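Local coordinates for dextranase (Pseudarthrobacter oxydans, PDB 6NZS), which catalyses the endohydrolysis of (1->6)-alpha-D-glucosidic linkages in dextran, as a glycosyl hydrolase of family 49, at residues Tyr276-Tyr281 and Lys314-Ala319; Lys503-Asp508 and Glu548-Gly553; Ala465-Thr470 and Glu531-Gly536. All blocks are in the same frame, centred on the assembly; numbering follows the deposited sequence.

Contact 1: Tyr276-Tyr281 and Lys314-Ala319; sequences YKVTGY and KMLQFA
F318 turns the edge of its ring to one face of the Y276 ring, in an offset edge-to-face pair. The centroids are 5.7 Å apart and the planes stand at 67°. F318 CD2 lies over that face, displaced toward the rim. At the edge of the F318 ring, in its plane, sits the V278 methyl CG2. This is the interior of a right-handed parallel beta-helix, the fold of family 49 catalytic domains. Strands 276-279 and 316-319 belong to different sheets and face each other across the core. They run antiparallel at 171°, with axes 10.4 Å apart, and no hydrogen bond joins them. Side chains fill the gap. Y276, V278, L316 and F318 all point toward the opposite strand. In F318, CG lies anti to the carbonyl carbon (chi1 -67°), and this turn carries CE2 to 3.9 Å from Y276 CB. Further along, V278 CG1 and L316 CD2 make a looser apolar contact. F268, on the strand next to 316-320, stacks on F318 and also meets Y276, so the aromatic cluster spans neighbouring coils. Replacing F318 by an alanine would probably open a gap in the core and take from the Y276 face and from V278 one of their aromatic neighbours. At the ring edge, V278 CG2 stands 3.9 Å from F318 CZ, at van der Waals distance.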
ATOM      1  N   TYR A 276      -1.739  17.945  13.891  1.00 12.34           N
ATOM      2  CA  TYR A 276      -2.536  17.832  12.681  1.00 11.92           C
ATOM      3  C   TYR A 276      -3.327  16.533  12.744  1.00 11.27           C
ATOM      4  O   TYR A 276      -2.899  15.560  13.370  1.00 12.31           O
ATOM      5  CB  TYR A 276      -1.642  17.785  11.432  1.00 11.34           C
ATOM      6  CG  TYR A 276      -0.893  19.074  11.189  1.00 12.02           C
ATOM      7  CD1 TYR A 276      -1.493  20.126  10.515  1.00 14.15           C
ATOM      8  CD2 TYR A 276       0.402  19.244  11.651  1.00 14.51           C
ATOM      9  CE1 TYR A 276      -0.820  21.318  10.295  1.00 14.89           C
ATOM     10  CE2 TYR A 276       1.085  20.432  11.442  1.00 15.21           C
ATOM     11  CZ  TYR A 276       0.467  21.462  10.763  1.00 16.69           C
ATOM     12  OH  TYR A 276       1.148  22.655  10.564  1.00 16.62           O
ATOM     13  N   LYS A 277      -4.493  16.526  12.104  1.00 11.54           N
ATOM     14  CA  LYS A 277      -5.301  15.315  12.024  1.00 11.20           C
ATOM     15  C   LYS A 277      -5.921  15.212  10.646  1.00 12.05           C
ATOM     16  O   LYS A 277      -6.491  16.181  10.139  1.00 12.02           O
ATOM     17  CB  LYS A 277      -6.425  15.314  13.070  1.00 11.80           C
ATOM     18  CG  LYS A 277      -5.941  15.149  14.506  1.00 11.76           C
ATOM     19  CD  LYS A 277      -7.099  15.158  15.499  1.00 13.52           C
ATOM     20  CE  LYS A 277      -6.605  14.847  16.907  1.00 14.52           C
ATOM     21  NZ  LYS A 277      -7.666  15.007  17.942  1.00 13.96           N
ATOM     22  N   VAL A 278      -5.819  14.030  10.049  1.00 10.50           N
ATOM     23  CA  VAL A 278      -6.615  13.663   8.886  1.00 10.74           C
ATOM     24  C   VAL A 278      -7.237  12.329   9.261  1.00 10.06           C
ATOM     25  O   VAL A 278      -6.517  11.334   9.400  1.00 11.54           O
ATOM     26  CB  VAL A 278      -5.767  13.539   7.613  1.00 10.46           C
ATOM     27  CG1 VAL A 278      -6.616  13.017   6.461  1.00 11.72           C
ATOM     28  CG2 VAL A 278      -5.138  14.895   7.262  1.00 11.53           C
ATOM     29  N   THR A 279      -8.547  12.319   9.525  1.00  9.69           N
ATOM     30  CA  THR A 279      -9.184  11.129  10.077  1.00  9.42           C
ATOM     31  C   THR A 279     -10.516  10.888   9.397  1.00 10.02           C
ATOM     32  O   THR A 279     -11.029  11.736   8.660  1.00 10.42           O
ATOM     33  CB  THR A 279      -9.399  11.244  11.596  1.00 10.65           C
ATOM     34  OG1 THR A 279     -10.358  12.274  11.870  1.00 11.58           O
ATOM     35  CG2 THR A 279      -8.092  11.577  12.301  1.00 10.69           C
ATOM     36  N   GLY A 280     -11.065   9.710   9.650  1.00  9.68           N
ATOM     37  CA  GLY A 280     -12.406   9.334   9.250  1.00  9.65           C
ATOM     38  C   GLY A 280     -12.414   8.203   8.235  1.00 10.11           C
ATOM     39  O   GLY A 280     -11.488   8.040   7.436  1.00 10.62           O
ATOM     40  N   TYR A 281     -13.501   7.432   8.239  1.00  9.60           N
ATOM     41  CA  TYR A 281     -13.629   6.267   7.372  1.00 10.00           C
ATOM     42  C   TYR A 281     -14.188   6.597   5.984  1.00 11.98           C
ATOM     43  O   TYR A 281     -14.912   5.779   5.409  1.00 13.52           O
ATOM     44  CB  TYR A 281     -14.484   5.205   8.055  1.00  9.59           C
ATOM     45  CG  TYR A 281     -13.858   4.534   9.264  1.00  9.40           C
ATOM     46  CD1 TYR A 281     -12.591   3.960   9.207  1.00 10.81           C
ATOM     47  CD2 TYR A 281     -14.560   4.447  10.457  1.00 10.70           C
ATOM     48  CE1 TYR A 281     -12.045   3.313  10.311  1.00 10.13           C
ATOM     49  CE2 TYR A 281     -14.024   3.814  11.556  1.00 10.78           C
ATOM     50  CZ  TYR A 281     -12.773   3.251  11.486  1.00  9.81           C
ATOM     51  OH  TYR A 281     -12.259   2.594  12.585  1.00 11.46           O
ATOM     52  N   LYS A 314       0.608  15.444  -4.635  1.00 16.45           N
ATOM     53  CA  LYS A 314       0.628  14.374  -3.652  1.00 16.33           C
ATOM     54  C   LYS A 314      -0.758  14.291  -3.031  1.00 15.19           C
ATOM     55  O   LYS A 314      -1.474  15.289  -2.946  1.00 15.86           O
ATOM     56  CB  LYS A 314       1.658  14.678  -2.561  1.00 18.87           C
ATOM     57  CG  LYS A 314       3.004  15.164  -3.100  1.00 22.47           C
ATOM     58  CD  LYS A 314       3.749  14.052  -3.832  1.00 21.39           C
ATOM     59  CE  LYS A 314       5.241  14.374  -3.988  1.00 21.69           C
ATOM     60  NZ  LYS A 314       5.455  15.655  -4.733  1.00 24.08           N
ATOM     61  N   MET A 315      -1.159  13.084  -2.622  1.00 14.47           N
ATOM     62  CA  MET A 315      -2.489  12.975  -2.030  1.00 13.04           C
ATOM     63  C   MET A 315      -2.555  13.688  -0.682  1.00 12.93           C
ATOM     64  O   MET A 315      -3.555  14.351  -0.373  1.00 12.29           O
ATOM     65  CB  MET A 315      -2.917  11.512  -1.918  1.00 12.17           C
ATOM     66  CG  MET A 315      -3.112  10.816  -3.278  1.00 11.14           C
ATOM     67  SD  MET A 315      -4.355  11.586  -4.338  1.00 12.80           S
ATOM     68  CE  MET A 315      -5.841  11.291  -3.374  1.00 12.77           C
ATOM     69  N   LEU A 316      -1.489  13.577   0.113  1.00 13.55           N
ATOM     70  CA  LEU A 316      -1.381  14.235   1.409  1.00 13.88           C
ATOM     71  C   LEU A 316       0.039  14.752   1.570  1.00 12.16           C
ATOM     72  O   LEU A 316       1.002  14.000   1.389  1.00 13.17           O
ATOM     73  CB  LEU A 316      -1.696  13.256   2.543  1.00 13.89           C
ATOM     74  CG  LEU A 316      -3.126  12.724   2.604  1.00 16.41           C
ATOM     75  CD1 LEU A 316      -3.198  11.591   3.615  1.00 19.24           C
ATOM     76  CD2 LEU A 316      -4.116  13.828   2.936  1.00 13.26           C
ATOM     77  N   GLN A 317       0.169  16.030   1.930  1.00 14.25           N
ATOM     78  CA  GLN A 317       1.486  16.624   2.122  1.00 13.97           C
ATOM     79  C   GLN A 317       1.448  17.554   3.324  1.00 13.60           C
ATOM     80  O   GLN A 317       0.461  18.266   3.531  1.00 14.14           O
ATOM     81  CB  GLN A 317       1.949  17.398   0.881  1.00 16.44           C
ATOM     82  CG  GLN A 317       3.231  18.199   1.113  1.00 16.26           C
ATOM     83  CD  GLN A 317       3.874  18.654  -0.174  1.00 20.23           C
ATOM     84  OE1 GLN A 317       3.583  18.125  -1.247  1.00 21.22           O
ATOM     85  NE2 GLN A 317       4.760  19.646  -0.077  1.00 18.78           N
ATOM     86  N   PHE A 318       2.523  17.533   4.109  1.00 14.19           N
ATOM     87  CA  PHE A 318       2.640  18.342   5.309  1.00 14.51           C
ATOM     88  C   PHE A 318       3.987  19.040   5.336  1.00 14.72           C
ATOM     89  O   PHE A 318       4.939  18.632   4.667  1.00 14.50           O
ATOM     90  CB  PHE A 318       2.514  17.479   6.559  1.00 15.99           C
ATOM     91  CG  PHE A 318       1.157  16.885   6.731  1.00 14.94           C
ATOM     92  CD1 PHE A 318       0.813  15.699   6.095  1.00 14.23           C
ATOM     93  CD2 PHE A 318       0.216  17.525   7.507  1.00 14.87           C
ATOM     94  CE1 PHE A 318      -0.454  15.163   6.252  1.00 14.77           C
ATOM     95  CE2 PHE A 318      -1.040  16.997   7.668  1.00 14.57           C
ATOM     96  CZ  PHE A 318      -1.383  15.818   7.042  1.00 14.72           C
ATOM     97  N   ALA A 319       4.048  20.104   6.134  1.00 14.82           N
ATOM     98  CA  ALA A 319       5.275  20.847   6.390  1.00 15.45           C
ATOM     99  C   ALA A 319       5.604  20.728   7.867  1.00 14.04           C
ATOM    100  O   ALA A 319       4.729  20.924   8.718  1.00 15.04           O
ATOM    101  CB  ALA A 319       5.099  22.319   6.010  1.00 16.55           C
TER

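Contact 2: Lys503-Asp508 and Glu548-Gly553; sequences KNLNID and ENYSVG
K503 and E548 both hold CG anti to the backbone N (chi1 -176° and -179°) and stay extended beyond it. The two chains therefore lie side by side and point the same way. The apolar part of the lysine runs along the carboxylate, with K503 CD 3.6 Å from E548 OE1. The salt bridge at their ends is long, 3.7 Å from K503 NZ to E548 OE2. A water accepts from K503 NZ and donates to E548 OE1. The carboxylate has other partners too: T587 OG1 at OE2 and H501 NE2 at OE1.

The backbones pair in parallel, in the manner of successive coils of a beta-helix. N504 N donates to E548 O, S551 N to L505 O, I507 N to S551 O and G553 N to I507 O. The third is the straightest, with 172° at the hydrogen. N504 and N549 both have positive phi, so the same kink occurs in both coils and the register is kept through it.

L505 and Y550 also lie alongside each other, with L505 CD2 3.9 Å from Y550 CD1. I507 CD1 touches the same ring near its edge. On the face of N506 and S551, S551 OG stands 3.3 Å from N506 CB. One water donates to N504 OD1 and N549 O and accepts from S551 OG. N504 ND2 also bonds N478 OD1. N506 ND2 reaches back to N504 O at 3.1 Å, from above the carbonyl plane, and also bonds T480 OG1.

Strand 495-507 lies between two neighbours. Strand 469-482 pairs with it through F476, N478, I479 and V481, while strand 545-552 continues the stack on the other side. W510, just past the corner at D508, packs on Y550 and V552.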
ATOM      1  N   LYS A 503      13.063 -12.095  10.326  1.00 11.10           N
ATOM      2  CA  LYS A 503      12.595 -13.311  10.976  1.00 10.93           C
ATOM      3  C   LYS A 503      11.265 -13.735  10.366  1.00 11.08           C
ATOM      4  O   LYS A 503      10.336 -12.926  10.251  1.00 10.86           O
ATOM      5  CB  LYS A 503      12.431 -13.105  12.485  1.00 12.87           C
ATOM      6  CG  LYS A 503      12.038 -14.373  13.221  1.00 13.90           C
ATOM      7  CD  LYS A 503      12.073 -14.186  14.740  1.00 16.96           C
ATOM      8  CE  LYS A 503      11.742 -15.496  15.438  1.00 21.72           C
ATOM      9  NZ  LYS A 503      11.994 -15.434  16.908  1.00 24.96           N
ATOM     10  N   ASN A 504      11.168 -15.006   9.987  1.00 10.23           N
ATOM     11  CA  ASN A 504       9.945 -15.564   9.404  1.00 10.32           C
ATOM     12  C   ASN A 504       9.501 -14.815   8.145  1.00 10.26           C
ATOM     13  O   ASN A 504       8.319 -14.502   7.962  1.00 11.29           O
ATOM     14  CB  ASN A 504       8.800 -15.693  10.420  1.00 11.24           C
ATOM     15  CG  ASN A 504       7.641 -16.526   9.876  1.00 18.27           C
ATOM     16  OD1 ASN A 504       7.841 -17.417   9.036  1.00 18.70           O
ATOM     17  ND2 ASN A 504       6.427 -16.227  10.326  1.00 19.89           N
ATOM     18  N   LEU A 505      10.458 -14.534   7.265  1.00 10.81           N
ATOM     19  CA  LEU A 505      10.125 -14.256   5.870  1.00  9.53           C
ATOM     20  C   LEU A 505       9.755 -15.598   5.260  1.00 10.06           C
ATOM     21  O   LEU A 505      10.626 -16.439   5.011  1.00 10.39           O
ATOM     22  CB  LEU A 505      11.319 -13.640   5.146  1.00  9.41           C
ATOM     23  CG  LEU A 505      11.176 -13.539   3.621  1.00  9.00           C
ATOM     24  CD1 LEU A 505       9.975 -12.672   3.250  1.00 11.54           C
ATOM     25  CD2 LEU A 505      12.446 -13.017   2.971  1.00 10.80           C
ATOM     26  N   ASN A 506       8.458 -15.827   5.052  1.00  9.03           N
ATOM     27  CA  ASN A 506       7.966 -17.097   4.541  1.00 10.04           C
ATOM     28  C   ASN A 506       7.322 -16.851   3.187  1.00 10.21           C
ATOM     29  O   ASN A 506       6.342 -16.104   3.077  1.00 10.72           O
ATOM     30  CB  ASN A 506       7.030 -17.799   5.534  1.00 12.25           C
ATOM     31  CG  ASN A 506       5.780 -17.005   5.849  1.00 14.08           C
ATOM     32  OD1 ASN A 506       4.708 -17.286   5.306  1.00 16.57           O
ATOM     33  ND2 ASN A 506       5.890 -16.048   6.774  1.00 13.34           N
ATOM     34  N   ILE A 507       7.914 -17.437   2.157  1.00 10.10           N
ATOM     35  CA  ILE A 507       7.491 -17.253   0.772  1.00  9.81           C
ATOM     36  C   ILE A 507       6.871 -18.557   0.289  1.00 10.24           C
ATOM     37  O   ILE A 507       7.463 -19.630   0.453  1.00 10.98           O
ATOM     38  CB  ILE A 507       8.689 -16.838  -0.099  1.00  9.54           C
ATOM     39  CG1 ILE A 507       9.224 -15.474   0.351  1.00 11.76           C
ATOM     40  CG2 ILE A 507       8.315 -16.809  -1.582  1.00 10.79           C
ATOM     41  CD1 ILE A 507      10.534 -15.073  -0.330  1.00 13.08           C
ATOM     42  N   ASP A 508       5.677 -18.475  -0.301  1.00  9.26           N
ATOM     43  CA  ASP A 508       5.015 -19.695  -0.768  1.00 10.89           C
ATOM     44  C   ASP A 508       5.819 -20.378  -1.870  1.00 10.92           C
ATOM     45  O   ASP A 508       6.010 -21.599  -1.847  1.00 11.01           O
ATOM     46  CB  ASP A 508       3.613 -19.382  -1.296  1.00 10.59           C
ATOM     47  CG  ASP A 508       2.569 -19.299  -0.206  1.00 14.67           C
ATOM     48  OD1 ASP A 508       2.901 -19.543   0.968  1.00 16.31           O
ATOM     49  OD2 ASP A 508       1.407 -18.986  -0.539  1.00 13.96           O
ATOM     50  N   GLU A 548      16.466 -15.438   9.851  1.00 12.11           N
ATOM     51  CA  GLU A 548      16.028 -16.467  10.786  1.00 12.72           C
ATOM     52  C   GLU A 548      14.682 -17.011  10.315  1.00 12.22           C
ATOM     53  O   GLU A 548      13.723 -16.251  10.174  1.00 11.97           O
ATOM     54  CB  GLU A 548      15.890 -15.874  12.190  1.00 13.19           C
ATOM     55  CG  GLU A 548      15.461 -16.886  13.228  1.00 15.75           C
ATOM     56  CD  GLU A 548      15.318 -16.296  14.618  1.00 20.49           C
ATOM     57  OE1 GLU A 548      15.526 -15.072  14.779  1.00 18.91           O
ATOM     58  OE2 GLU A 548      14.996 -17.059  15.550  1.00 21.42           O
ATOM     59  N   ASN A 549      14.612 -18.320  10.065  1.00 13.59           N
ATOM     60  CA  ASN A 549      13.383 -18.938   9.563  1.00 11.80           C
ATOM     61  C   ASN A 549      12.909 -18.287   8.268  1.00 12.02           C
ATOM     62  O   ASN A 549      11.715 -18.052   8.075  1.00 11.84           O
ATOM     63  CB  ASN A 549      12.269 -18.948  10.607  1.00 12.92           C
ATOM     64  CG  ASN A 549      12.689 -19.622  11.878  1.00 18.91           C
ATOM     65  OD1 ASN A 549      13.511 -20.540  11.857  1.00 17.50           O
ATOM     66  ND2 ASN A 549      12.132 -19.175  13.002  1.00 20.98           N
ATOM     67  N   TYR A 550      13.855 -17.954   7.399  1.00 12.16           N
ATOM     68  CA  TYR A 550      13.543 -17.654   6.006  1.00 11.49           C
ATOM     69  C   TYR A 550      13.153 -18.964   5.341  1.00 11.52           C
ATOM     70  O   TYR A 550      13.901 -19.942   5.413  1.00 12.65           O
ATOM     71  CB  TYR A 550      14.793 -17.054   5.355  1.00 11.30           C
ATOM     72  CG  TYR A 550      14.838 -16.971   3.840  1.00  9.89           C
ATOM     73  CD1 TYR A 550      13.687 -16.735   3.086  1.00 11.27           C
ATOM     74  CD2 TYR A 550      16.042 -17.115   3.164  1.00 10.52           C
ATOM     75  CE1 TYR A 550      13.746 -16.646   1.707  1.00 10.97           C
ATOM     76  CE2 TYR A 550      16.116 -17.033   1.794  1.00 10.38           C
ATOM     77  CZ  TYR A 550      14.962 -16.803   1.064  1.00 10.99           C
ATOM     78  OH  TYR A 550      15.040 -16.731  -0.304  1.00 11.43           O
ATOM     79  N   SER A 551      11.960 -19.018   4.750  1.00 10.70           N
ATOM     80  CA  SER A 551      11.479 -20.274   4.186  1.00 10.96           C
ATOM     81  C   SER A 551      10.853 -20.045   2.819  1.00 10.89           C
ATOM     82  O   SER A 551      10.303 -18.976   2.535  1.00 10.59           O
ATOM     83  CB  SER A 551      10.476 -20.981   5.107  1.00 11.35           C
ATOM     84  OG  SER A 551       9.255 -20.257   5.220  1.00 11.03           O
ATOM     85  N   VAL A 552      10.957 -21.070   1.974  1.00 10.87           N
ATOM     86  CA  VAL A 552      10.315 -21.110   0.665  1.00 10.55           C
ATOM     87  C   VAL A 552       9.574 -22.433   0.574  1.00 11.19           C
ATOM     88  O   VAL A 552      10.167 -23.491   0.803  1.00 11.26           O
ATOM     89  CB  VAL A 552      11.336 -21.003  -0.479  1.00 10.00           C
ATOM     90  CG1 VAL A 552      10.599 -20.883  -1.799  1.00 11.65           C
ATOM     91  CG2 VAL A 552      12.279 -19.804  -0.273  1.00 12.28           C
ATOM     92  N   GLY A 553       8.281 -22.373   0.267  1.00 10.60           N
ATOM     93  CA  GLY A 553       7.496 -23.595   0.178  1.00 12.18           C
ATOM     94  C   GLY A 553       7.464 -24.392   1.464  1.00 13.26           C
ATOM     95  O   GLY A 553       7.296 -25.619   1.426  1.00 14.68           O
TER
HETATM   96  O   HOH W   1      14.778 -14.150  17.169  1.00 25.27           O
HETATM   97  O   HOH W   2       9.332 -19.238   7.741  1.00 16.40           O
HETATM   98  O   HOH W   3      13.406 -14.857   7.554  1.00 11.59           O
HETATM   99  O   HOH W   4       7.551 -20.794   3.133  1.00 13.10           O

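Contact 3: Ala465-Thr470 and Glu531-Gly536; sequences ADPNTT and EKVTIG
P467 and E531 meet at an angle, the proline ring against the extended glutamate chain. E531 has CG anti to its own N (chi1 -179°) and is stretched beyond it, which sets the carboxylate alongside the CB-CG edge of the ring. E531 OE2 comes 3.7 Å from P467 CB. The ring carbon P467 CG rests 3.4 Å from the backbone oxygen E531 O and also touches E531 CG. These are van der Waals contacts; no hydrogen bond links the two segments. Two residues on, V533 adds a second contact. Its methyl CG1 is anti to the carbonyl carbon and packs between two residues of the other segment. It lies 3.7 Å from A465 CB and 3.9 Å from P467 CA.

The proline is set in place by a type I beta turn from D466 to T469. T469 N and T469 OG1 both donate to D466 O, the hydroxyl at 2.8 Å. D466 OD1 accepts from N468 N at 2.9 Å, from above the carboxylate plane, and closes an Asx turn. Backbone bonds from A465 to T526 and from V533 to Y525 tie both segments to the chain just past strand 521-524. K532 points away from the proline and forms a salt bridge with E577.

This is loop packing at a corner of the beta-helix. The turn leads into strand 469-482, and the loop before strand 545-552 folds against it.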
ATOM      1  N   ALA A 465      28.013   5.485  -2.407  1.00 16.03           N
ATOM      2  CA  ALA A 465      27.811   5.203  -0.993  1.00 15.33           C
ATOM      3  C   ALA A 465      28.533   6.233  -0.124  1.00 20.34           C
ATOM      4  O   ALA A 465      29.361   7.018  -0.597  1.00 18.90           O
ATOM      5  CB  ALA A 465      28.304   3.797  -0.654  1.00 16.48           C
ATOM      6  N   ASP A 466      28.199   6.227   1.167  1.00 15.48           N
ATOM      7  CA  ASP A 466      28.836   7.093   2.162  1.00 17.39           C
ATOM      8  C   ASP A 466      29.169   6.272   3.400  1.00 17.97           C
ATOM      9  O   ASP A 466      28.275   5.983   4.217  1.00 17.44           O
ATOM     10  CB  ASP A 466      27.942   8.274   2.520  1.00 16.50           C
ATOM     11  CG  ASP A 466      28.654   9.318   3.376  1.00 20.23           C
ATOM     12  OD1 ASP A 466      29.775   9.045   3.851  1.00 21.13           O
ATOM     13  OD2 ASP A 466      28.072  10.407   3.577  1.00 22.39           O
ATOM     14  N   PRO A 467      30.435   5.892   3.586  1.00 19.58           N
ATOM     15  CA  PRO A 467      30.813   5.122   4.782  1.00 18.93           C
ATOM     16  C   PRO A 467      30.624   5.874   6.090  1.00 19.58           C
ATOM     17  O   PRO A 467      30.716   5.251   7.155  1.00 20.85           O
ATOM     18  CB  PRO A 467      32.297   4.800   4.547  1.00 23.31           C
ATOM     19  CG  PRO A 467      32.511   4.999   3.077  1.00 26.74           C
ATOM     20  CD  PRO A 467      31.570   6.092   2.672  1.00 21.49           C
ATOM     21  N   ASN A 468      30.363   7.175   6.045  1.00 20.38           N
ATOM     22  CA  ASN A 468      30.120   7.957   7.248  1.00 21.08           C
ATOM     23  C   ASN A 468      28.647   8.021   7.621  1.00 21.90           C
ATOM     24  O   ASN A 468      28.269   8.846   8.456  1.00 19.79           O
ATOM     25  CB  ASN A 468      30.715   9.360   7.108  1.00 23.27           C
ATOM     26  CG  ASN A 468      32.215   9.330   6.899  1.00 27.62           C
ATOM     27  OD1 ASN A 468      32.916   8.508   7.489  1.00 30.53           O
ATOM     28  ND2 ASN A 468      32.715  10.225   6.057  1.00 36.45           N
ATOM     29  N   THR A 469      27.810   7.172   7.024  1.00 18.16           N
ATOM     30  CA  THR A 469      26.418   7.017   7.415  1.00 16.83           C
ATOM     31  C   THR A 469      26.191   5.563   7.813  1.00 15.95           C
ATOM     32  O   THR A 469      26.925   4.669   7.382  1.00 15.62           O
ATOM     33  CB  THR A 469      25.469   7.408   6.271  1.00 16.87           C
ATOM     34  OG1 THR A 469      25.700   6.559   5.139  1.00 16.58           O
ATOM     35  CG2 THR A 469      25.696   8.861   5.855  1.00 16.90           C
ATOM     36  N   THR A 470      25.182   5.335   8.659  1.00 14.32           N
ATOM     37  CA  THR A 470      24.918   4.002   9.190  1.00 14.77           C
ATOM     38  C   THR A 470      23.422   3.725   9.230  1.00 14.23           C
ATOM     39  O   THR A 470      22.651   4.522   9.772  1.00 13.49           O
ATOM     40  CB  THR A 470      25.503   3.844  10.597  1.00 17.76           C
ATOM     41  OG1 THR A 470      26.902   4.141  10.559  1.00 18.56           O
ATOM     42  CG2 THR A 470      25.329   2.423  11.083  1.00 17.88           C
ATOM     43  N   GLU A 531      36.437   4.114  -0.755  1.00 24.58           N
ATOM     44  CA  GLU A 531      36.283   3.517   0.565  1.00 22.64           C
ATOM     45  C   GLU A 531      34.943   2.795   0.631  1.00 21.64           C
ATOM     46  O   GLU A 531      33.896   3.398   0.374  1.00 23.53           O
ATOM     47  CB  GLU A 531      36.350   4.597   1.640  1.00 27.65           C
ATOM     48  CG  GLU A 531      36.216   4.055   3.058  1.00 29.32           C
ATOM     49  CD  GLU A 531      36.171   5.148   4.104  1.00 32.92           C
ATOM     50  OE1 GLU A 531      36.397   6.327   3.752  1.00 36.37           O
ATOM     51  OE2 GLU A 531      35.904   4.826   5.283  1.00 34.60           O
ATOM     52  N   LYS A 532      34.979   1.511   0.982  1.00 23.01           N
ATOM     53  CA  LYS A 532      33.778   0.687   1.019  1.00 21.95           C
ATOM     54  C   LYS A 532      33.027   0.888   2.326  1.00 21.37           C
ATOM     55  O   LYS A 532      33.630   1.007   3.395  1.00 21.68           O
ATOM     56  CB  LYS A 532      34.154  -0.793   0.918  1.00 24.29           C
ATOM     57  CG  LYS A 532      34.276  -1.329  -0.492  1.00 30.24           C
ATOM     58  CD  LYS A 532      34.037  -2.825  -0.541  1.00 28.02           C
ATOM     59  CE  LYS A 532      34.874  -3.460  -1.629  1.00 34.11           C
ATOM     60  NZ  LYS A 532      34.443  -4.850  -1.915  1.00 32.85           N
ATOM     61  N   VAL A 533      31.695   0.907   2.241  1.00 17.68           N
ATOM     62  CA  VAL A 533      30.906   0.750   3.455  1.00 17.22           C
ATOM     63  C   VAL A 533      31.151  -0.644   4.026  1.00 18.10           C
ATOM     64  O   VAL A 533      31.606  -1.565   3.337  1.00 17.66           O
ATOM     65  CB  VAL A 533      29.402   0.984   3.234  1.00 16.70           C
ATOM     66  CG1 VAL A 533      29.162   2.344   2.612  1.00 16.13           C
ATOM     67  CG2 VAL A 533      28.802  -0.130   2.367  1.00 15.97           C
ATOM     68  N   THR A 534      30.841  -0.797   5.307  1.00 16.44           N
ATOM     69  CA  THR A 534      30.996  -2.065   5.997  1.00 17.66           C
ATOM     70  C   THR A 534      29.628  -2.643   6.330  1.00 20.17           C
ATOM     71  O   THR A 534      28.671  -1.910   6.604  1.00 20.75           O
ATOM     72  CB  THR A 534      31.807  -1.887   7.282  1.00 23.57           C
ATOM     73  OG1 THR A 534      31.078  -1.058   8.192  1.00 27.01           O
ATOM     74  CG2 THR A 534      33.143  -1.227   6.975  1.00 22.23           C
ATOM     75  N   ILE A 535      29.533  -3.966   6.274  1.00 16.75           N
ATOM     76  CA  ILE A 535      28.404  -4.695   6.834  1.00 15.69           C
ATOM     77  C   ILE A 535      28.893  -5.380   8.097  1.00 16.85           C
ATOM     78  O   ILE A 535      29.963  -6.007   8.098  1.00 18.15           O
ATOM     79  CB  ILE A 535      27.820  -5.709   5.839  1.00 15.88           C
ATOM     80  CG1 ILE A 535      27.428  -4.996   4.551  1.00 19.57           C
ATOM     81  CG2 ILE A 535      26.620  -6.408   6.457  1.00 17.14           C
ATOM     82  CD1 ILE A 535      27.089  -5.933   3.441  1.00 19.93           C
ATOM     83  N   GLY A 536      28.136  -5.226   9.176  1.00 16.61           N
ATOM     84  CA  GLY A 536      28.559  -5.764  10.452  1.00 15.38           C
ATOM     85  C   GLY A 536      28.823  -7.256  10.395  1.00 15.68           C
ATOM     86  O   GLY A 536      28.325  -7.981   9.527  1.00 16.37           O
TER

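Overall arrangement
The three contacts sample different layers of one parallel beta-helix. Contact 1 is core: aromatic and aliphatic side chains meet across the interior between facing sheets. Contact 2 is partly buried and lies within a sheet wall, where backbone bonds carry the pairing, with a salt bridge and waters beside apolar packing. Contact 3 is a partly buried loop contact near the surface, farthest of the three from the chain's centre, made by van der Waals packing. Contacts 1 and 2 lie on opposite sides of that centre, with centres about 35 Å apart. Contacts 2 and 3 use the neighbouring strands 495-507 and 469-482, and their segments alternate along the chain, yet their nearest atoms stay about 14 Å apart.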